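Local coordinates for tetratricopeptide TPR_2 repeat protein (PDB 5DJS), which is of unknown function but joins tetratricopeptide repeats to a GT-B fold of the family 41 glycosyltransferase type, with uridine-5'-diphosphate bound in the latter, at residues W222-T225 against D226-C230; A257-A261 against P262-T266. The protein carries 1 engineered substitution. All coordinates share one frame; numbering follows the deposited sequence.

Both contacts are local ones in the half of the GT-B fold built on the parallel sheet containing strand 263-266, and their centres lie about 15 Å apart. Interaction 1 starts helix 226-236; interaction 2, later in the chain, leads from helix 253-257 into strand 263-266. They meet through R258, whose NH2 lies 3.6 Å from D226 CB and whose CB lies 3.9 Å from C230 SG, and through P260, whose CB is 4.0 Å from C230 O. All three are packing contacts. The uridine-5'-diphosphate pocket draws its residues from 336 to 427, in the half carrying the other parallel sheet, and includes none from either contact.

Interaction 1: W222-T225 against D226-C230; sequences WPLT and DAELC
T225 and E228 exchange hydrogen bonds at the start of helix 226-236, each side chain receiving the other's backbone N-H. T225 OG1 accepts from E228 N over 3.1 Å with an N-H...O angle of 172°, almost straight. In return, E228 OE1 accepts from T225 N over 2.8 Å at 165°; the donor reaches the carboxylate oxygen on its anti side and somewhat out of the carboxylate plane. The T225 hydroxyl is turned between its own backbone N and carbonyl carbon (chi1 74°), which aims it at the helix's first turn, while E228 stretches out from CG back toward the loop.

Two backbone bonds follow. T225 O takes the N-H of L229, 2.9 Å from L229 N, and D226 O takes that of C230, 3.1 Å from C230 N, so the helical pattern is established from its first turn. Thus the N-H groups of T225, E228, L229 and C230 all have acceptors.

L224 contributes packing: its CB lies 3.9 Å from E228 CB and 3.7 Å from E228 OE1, the two side chains crossing at about a right angle. R252 meets the same corner twice, forming a salt bridge with D226 OD1 and a hydrogen bond from NH2 to L224 O. L229 turns inward from the same turn to cover A255 on helix 253-257.

With T225 as N-cap and a reciprocal pair of side-chain-to-backbone bonds between it and E228, this is a capping box, here starting a surface helix that flanks a parallel sheet of the GT-B fold.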
ATOM      1  N   TRP A 222       9.075  -9.228 -14.760  1.00 51.26           N
ATOM      2  CA  TRP A 222      10.032  -8.127 -14.487  1.00 51.51           C
ATOM      3  C   TRP A 222      11.085  -7.875 -15.588  1.00 54.34           C
ATOM      4  O   TRP A 222      11.331  -6.711 -15.922  1.00 52.37           O
ATOM      5  CB  TRP A 222      10.673  -8.241 -13.084  1.00 50.04           C
ATOM      6  CG  TRP A 222      11.579  -9.409 -12.870  1.00 50.86           C
ATOM      7  CD1 TRP A 222      12.905  -9.472 -13.159  1.00 52.47           C
ATOM      8  CD2 TRP A 222      11.225 -10.693 -12.317  1.00 52.62           C
ATOM      9  NE1 TRP A 222      13.407 -10.714 -12.834  1.00 54.69           N
ATOM     10  CE2 TRP A 222      12.397 -11.484 -12.319  1.00 53.11           C
ATOM     11  CE3 TRP A 222      10.027 -11.256 -11.841  1.00 50.90           C
ATOM     12  CZ2 TRP A 222      12.415 -12.804 -11.847  1.00 51.06           C
ATOM     13  CZ3 TRP A 222      10.040 -12.568 -11.380  1.00 50.77           C
ATOM     14  CH2 TRP A 222      11.231 -13.327 -11.387  1.00 51.94           C
ATOM     15  N   PRO A 223      11.648  -8.939 -16.209  1.00 56.14           N
ATOM     16  CA  PRO A 223      12.654  -8.675 -17.248  1.00 56.25           C
ATOM     17  C   PRO A 223      12.121  -8.181 -18.599  1.00 55.97           C
ATOM     18  O   PRO A 223      12.935  -7.803 -19.454  1.00 55.74           O
ATOM     19  CB  PRO A 223      13.334 -10.044 -17.444  1.00 56.61           C
ATOM     20  CG  PRO A 223      12.780 -10.940 -16.391  1.00 57.72           C
ATOM     21  CD  PRO A 223      11.432 -10.387 -16.070  1.00 57.16           C
ATOM     22  N   LEU A 224      10.797  -8.189 -18.798  1.00 53.38           N
ATOM     23  CA  LEU A 224      10.201  -7.858 -20.101  1.00 51.27           C
ATOM     24  C   LEU A 224       9.937  -6.360 -20.223  1.00 49.75           C
ATOM     25  O   LEU A 224       9.723  -5.691 -19.213  1.00 47.03           O
ATOM     26  CB  LEU A 224       8.892  -8.627 -20.309  1.00 49.30           C
ATOM     27  CG  LEU A 224       8.899 -10.145 -20.092  1.00 47.56           C
ATOM     28  CD1 LEU A 224       7.513 -10.697 -20.381  1.00 48.39           C
ATOM     29  CD2 LEU A 224       9.939 -10.870 -20.932  1.00 46.62           C
ATOM     30  N   THR A 225       9.958  -5.840 -21.455  1.00 49.44           N
ATOM     31  CA  THR A 225       9.541  -4.450 -21.720  1.00 50.29           C
ATOM     32  C   THR A 225       8.013  -4.392 -21.699  1.00 52.15           C
ATOM     33  O   THR A 225       7.338  -5.430 -21.731  1.00 53.36           O
ATOM     34  CB  THR A 225      10.072  -3.864 -23.066  1.00 48.91           C
ATOM     35  OG1 THR A 225       9.363  -4.418 -24.181  1.00 49.72           O
ATOM     36  CG2 THR A 225      11.583  -4.095 -23.237  1.00 47.67           C
ATOM     37  N   ASP A 226       7.464  -3.187 -21.629  1.00 52.37           N
ATOM     38  CA  ASP A 226       6.008  -3.036 -21.639  1.00 51.78           C
ATOM     39  C   ASP A 226       5.397  -3.505 -22.948  1.00 53.32           C
ATOM     40  O   ASP A 226       4.291  -4.025 -22.942  1.00 54.87           O
ATOM     41  CB  ASP A 226       5.603  -1.594 -21.351  1.00 52.23           C
ATOM     42  CG  ASP A 226       5.861  -1.198 -19.911  1.00 52.35           C
ATOM     43  OD1 ASP A 226       5.674  -2.045 -19.015  1.00 49.75           O
ATOM     44  OD2 ASP A 226       6.249  -0.036 -19.670  1.00 54.95           O
ATOM     45  N   ALA A 227       6.113  -3.326 -24.061  1.00 56.46           N
ATOM     46  CA  ALA A 227       5.671  -3.850 -25.363  1.00 54.50           C
ATOM     47  C   ALA A 227       5.670  -5.390 -25.378  1.00 53.95           C
ATOM     48  O   ALA A 227       4.712  -5.998 -25.843  1.00 54.50           O
ATOM     49  CB  ALA A 227       6.536  -3.295 -26.495  1.00 52.91           C
ATOM     50  N   GLU A 228       6.751  -5.999 -24.878  1.00 52.48           N
ATOM     51  CA  GLU A 228       6.853  -7.463 -24.713  1.00 51.13           C
ATOM     52  C   GLU A 228       5.742  -8.043 -23.828  1.00 51.23           C
ATOM     53  O   GLU A 228       5.214  -9.117 -24.111  1.00 49.85           O
ATOM     54  CB  GLU A 228       8.219  -7.859 -24.121  1.00 49.67           C
ATOM     55  CG  GLU A 228       9.390  -7.732 -25.085  1.00 50.26           C
ATOM     56  CD  GLU A 228      10.734  -8.042 -24.442  1.00 50.98           C
ATOM     57  OE1 GLU A 228      10.930  -7.743 -23.250  1.00 51.00           O
ATOM     58  OE2 GLU A 228      11.617  -8.573 -25.138  1.00 54.90           O
ATOM     59  N   LEU A 229       5.401  -7.340 -22.748  1.00 51.89           N
ATOM     60  CA  LEU A 229       4.326  -7.788 -21.870  1.00 50.97           C
ATOM     61  C   LEU A 229       2.977  -7.718 -22.566  1.00 51.68           C
ATOM     62  O   LEU A 229       2.148  -8.607 -22.382  1.00 52.00           O
ATOM     63  CB  LEU A 229       4.272  -6.972 -20.580  1.00 51.14           C
ATOM     64  CG  LEU A 229       3.146  -7.352 -19.599  1.00 48.55           C
ATOM     65  CD1 LEU A 229       3.263  -8.801 -19.160  1.00 45.55           C
ATOM     66  CD2 LEU A 229       3.179  -6.426 -18.401  1.00 49.29           C
ATOM     67  N   CYS A 230       2.755  -6.663 -23.343  1.00 52.87           N
ATOM     68  CA  CYS A 230       1.508  -6.523 -24.102  1.00 56.17           C
ATOM     69  C   CYS A 230       1.278  -7.659 -25.095  1.00 55.65           C
ATOM     70  O   CYS A 230       0.178  -8.207 -25.158  1.00 57.02           O
ATOM     71  CB  CYS A 230       1.443  -5.179 -24.820  1.00 57.59           C
ATOM     72  SG  CYS A 230       1.073  -3.841 -23.672  1.00 65.57           S
TER

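Interaction 2: A257-A261 against P262-T266; sequences ARRPA and PVQVT
R259, P260 and A261 curve round the side chain of Q264 in the turn that takes the chain from helix 253-257 into strand 263-266. This is the returning half of a beta-alpha-beta crossover: strand 240-243, which precedes the helix, lies next to and parallel with 263-266 in the sheet of this GT-B half.

R259 is where the chain leaves the helix, its positive phi (54°) swinging the backbone away from the helical path. Its CA stands 3.8 Å from Q264 NE2, and CG follows at 4.0 Å from the same nitrogen. The two side chains pass at a slant, with guanidinium and amide planes 44° apart, and the polar ends go to different partners. The guanidinium reaches D280 OD1 in a salt bridge and P149 O in a hydrogen bond; Q264 NE2 gives hydrogen bonds to F256 O and A278 O. The amide nitrogen is therefore held between the end of the helix and a neighbouring part of the fold, and two carbonyl acceptors at this nitrogen support the modelled orientation of the amide.

P260 comes next and presents its ring to the oxygen end of that amide, with CG 3.6 Å from Q264 OE1. The proline and glutamine side chains cross at roughly a right angle.

At A261 the chain is extended and passes into P262 by a trans peptide, with A261 CB 3.5 Å from P262 CD as an apolar contact. The carbonyl of A261 meets the stem of the glutamine: its O lies 3.4 Å from Q264 CG. Extended beyond CG, Q264 spans the turn from that carbonyl to the proline ring, where its OE1 ends 3.2 Å from P260 CD.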
ATOM      1  N   ALA A 257      -1.702   0.806 -20.435  1.00 48.50           N
ATOM      2  CA  ALA A 257      -1.944   1.985 -21.249  1.00 49.05           C
ATOM      3  C   ALA A 257      -2.270   1.642 -22.699  1.00 49.42           C
ATOM      4  O   ALA A 257      -3.036   2.355 -23.330  1.00 46.17           O
ATOM      5  CB  ALA A 257      -0.747   2.925 -21.181  1.00 48.09           C
ATOM      6  N   ARG A 258      -1.705   0.541 -23.203  1.00 51.59           N
ATOM      7  CA  ARG A 258      -1.910   0.101 -24.594  1.00 49.82           C
ATOM      8  C   ARG A 258      -3.210  -0.682 -24.862  1.00 47.28           C
ATOM      9  O   ARG A 258      -3.483  -1.014 -26.013  1.00 46.96           O
ATOM     10  CB  ARG A 258      -0.696  -0.712 -25.057  1.00 51.71           C
ATOM     11  CG  ARG A 258       0.388   0.146 -25.678  1.00 55.50           C
ATOM     12  CD  ARG A 258       1.741  -0.546 -25.651  1.00 58.60           C
ATOM     13  NE  ARG A 258       2.545  -0.005 -24.558  1.00 62.69           N
ATOM     14  CZ  ARG A 258       3.790   0.466 -24.654  1.00 64.65           C
ATOM     15  NH1 ARG A 258       4.464   0.447 -25.808  1.00 64.55           N
ATOM     16  NH2 ARG A 258       4.383   0.946 -23.559  1.00 63.63           N
ATOM     17  N   ARG A 259      -4.012  -0.933 -23.823  1.00 45.53           N
ATOM     18  CA  ARG A 259      -5.220  -1.777 -23.899  1.00 45.28           C
ATOM     19  C   ARG A 259      -4.985  -3.185 -24.467  1.00 44.68           C
ATOM     20  O   ARG A 259      -5.637  -3.567 -25.431  1.00 48.40           O
ATOM     21  CB  ARG A 259      -6.352  -1.081 -24.682  1.00 44.05           C
ATOM     22  CG  ARG A 259      -6.947   0.104 -23.963  1.00 45.05           C
ATOM     23  CD  ARG A 259      -8.386   0.341 -24.357  1.00 46.34           C
ATOM     24  NE  ARG A 259      -9.123   0.950 -23.247  1.00 49.68           N
ATOM     25  CZ  ARG A 259      -9.606   2.194 -23.208  1.00 52.16           C
ATOM     26  NH1 ARG A 259      -9.467   3.043 -24.227  1.00 54.68           N
ATOM     27  NH2 ARG A 259     -10.262   2.597 -22.121  1.00 54.96           N
ATOM     28  N   PRO A 260      -4.068  -3.971 -23.865  1.00 42.64           N
ATOM     29  CA  PRO A 260      -3.885  -5.361 -24.323  1.00 42.05           C
ATOM     30  C   PRO A 260      -5.092  -6.267 -24.063  1.00 42.46           C
ATOM     31  O   PRO A 260      -5.209  -7.331 -24.688  1.00 41.44           O
ATOM     32  CB  PRO A 260      -2.660  -5.836 -23.531  1.00 40.96           C
ATOM     33  CG  PRO A 260      -2.606  -4.934 -22.348  1.00 40.94           C
ATOM     34  CD  PRO A 260      -3.069  -3.607 -22.852  1.00 41.08           C
ATOM     35  N   ALA A 261      -5.955  -5.853 -23.132  1.00 40.95           N
ATOM     36  CA  ALA A 261      -7.193  -6.551 -22.827  1.00 39.71           C
ATOM     37  C   ALA A 261      -8.372  -5.583 -22.944  1.00 38.68           C
ATOM     38  O   ALA A 261      -8.222  -4.382 -22.659  1.00 37.35           O
ATOM     39  CB  ALA A 261      -7.131  -7.124 -21.423  1.00 40.52           C
ATOM     40  N   PRO A 262      -9.549  -6.097 -23.349  1.00 35.99           N
ATOM     41  CA  PRO A 262     -10.763  -5.276 -23.487  1.00 35.29           C
ATOM     42  C   PRO A 262     -11.435  -4.813 -22.181  1.00 36.97           C
ATOM     43  O   PRO A 262     -12.267  -3.896 -22.200  1.00 36.70           O
ATOM     44  CB  PRO A 262     -11.715  -6.210 -24.210  1.00 35.84           C
ATOM     45  CG  PRO A 262     -11.291  -7.576 -23.796  1.00 35.37           C
ATOM     46  CD  PRO A 262      -9.802  -7.514 -23.685  1.00 34.89           C
ATOM     47  N   VAL A 263     -11.133  -5.485 -21.075  1.00 38.11           N
ATOM     48  CA  VAL A 263     -11.589  -5.059 -19.754  1.00 39.13           C
ATOM     49  C   VAL A 263     -10.360  -4.909 -18.866  1.00 38.15           C
ATOM     50  O   VAL A 263      -9.629  -5.872 -18.634  1.00 39.44           O
ATOM     51  CB  VAL A 263     -12.577  -6.074 -19.145  1.00 39.72           C
ATOM     52  CG1 VAL A 263     -12.947  -5.682 -17.727  1.00 40.26           C
ATOM     53  CG2 VAL A 263     -13.831  -6.181 -20.008  1.00 39.39           C
ATOM     54  N   GLN A 264     -10.136  -3.697 -18.375  1.00 37.81           N
ATOM     55  CA  GLN A 264      -8.976  -3.415 -17.545  1.00 38.22           C
ATOM     56  C   GLN A 264      -9.410  -2.735 -16.251  1.00 38.18           C
ATOM     57  O   GLN A 264     -10.138  -1.725 -16.277  1.00 36.90           O
ATOM     58  CB  GLN A 264      -7.975  -2.576 -18.327  1.00 38.04           C
ATOM     59  CG  GLN A 264      -7.482  -3.299 -19.572  1.00 36.83           C
ATOM     60  CD  GLN A 264      -6.225  -2.706 -20.163  1.00 37.90           C
ATOM     61  OE1 GLN A 264      -5.302  -3.440 -20.512  1.00 39.48           O
ATOM     62  NE2 GLN A 264      -6.176  -1.379 -20.286  1.00 38.65           N
ATOM     63  N   VAL A 265      -8.943  -3.309 -15.137  1.00 37.19           N
ATOM     64  CA  VAL A 265      -9.455  -3.044 -13.792  1.00 36.85           C
ATOM     65  C   VAL A 265      -8.310  -2.757 -12.826  1.00 36.89           C
ATOM     66  O   VAL A 265      -7.282  -3.452 -12.841  1.00 33.46           O
ATOM     67  CB  VAL A 265     -10.185  -4.290 -13.244  1.00 38.38           C
ATOM     68  CG1 VAL A 265     -10.711  -4.051 -11.836  1.00 38.77           C
ATOM     69  CG2 VAL A 265     -11.319  -4.715 -14.159  1.00 38.42           C
ATOM     70  N   THR A 266      -8.494  -1.759 -11.961  1.00 38.67           N
ATOM     71  CA  THR A 266      -7.561  -1.529 -10.838  1.00 39.30           C
ATOM     72  C   THR A 266      -8.287  -1.855  -9.520  1.00 39.14           C
ATOM     73  O   THR A 266      -9.420  -1.420  -9.302  1.00 41.29           O
ATOM     74  CB  THR A 266      -6.932  -0.105 -10.874  1.00 38.80           C
ATOM     75  OG1 THR A 266      -5.792  -0.058 -10.005  1.00 38.53           O
ATOM     76  CG2 THR A 266      -7.926   1.006 -10.500  1.00 37.81           C
TER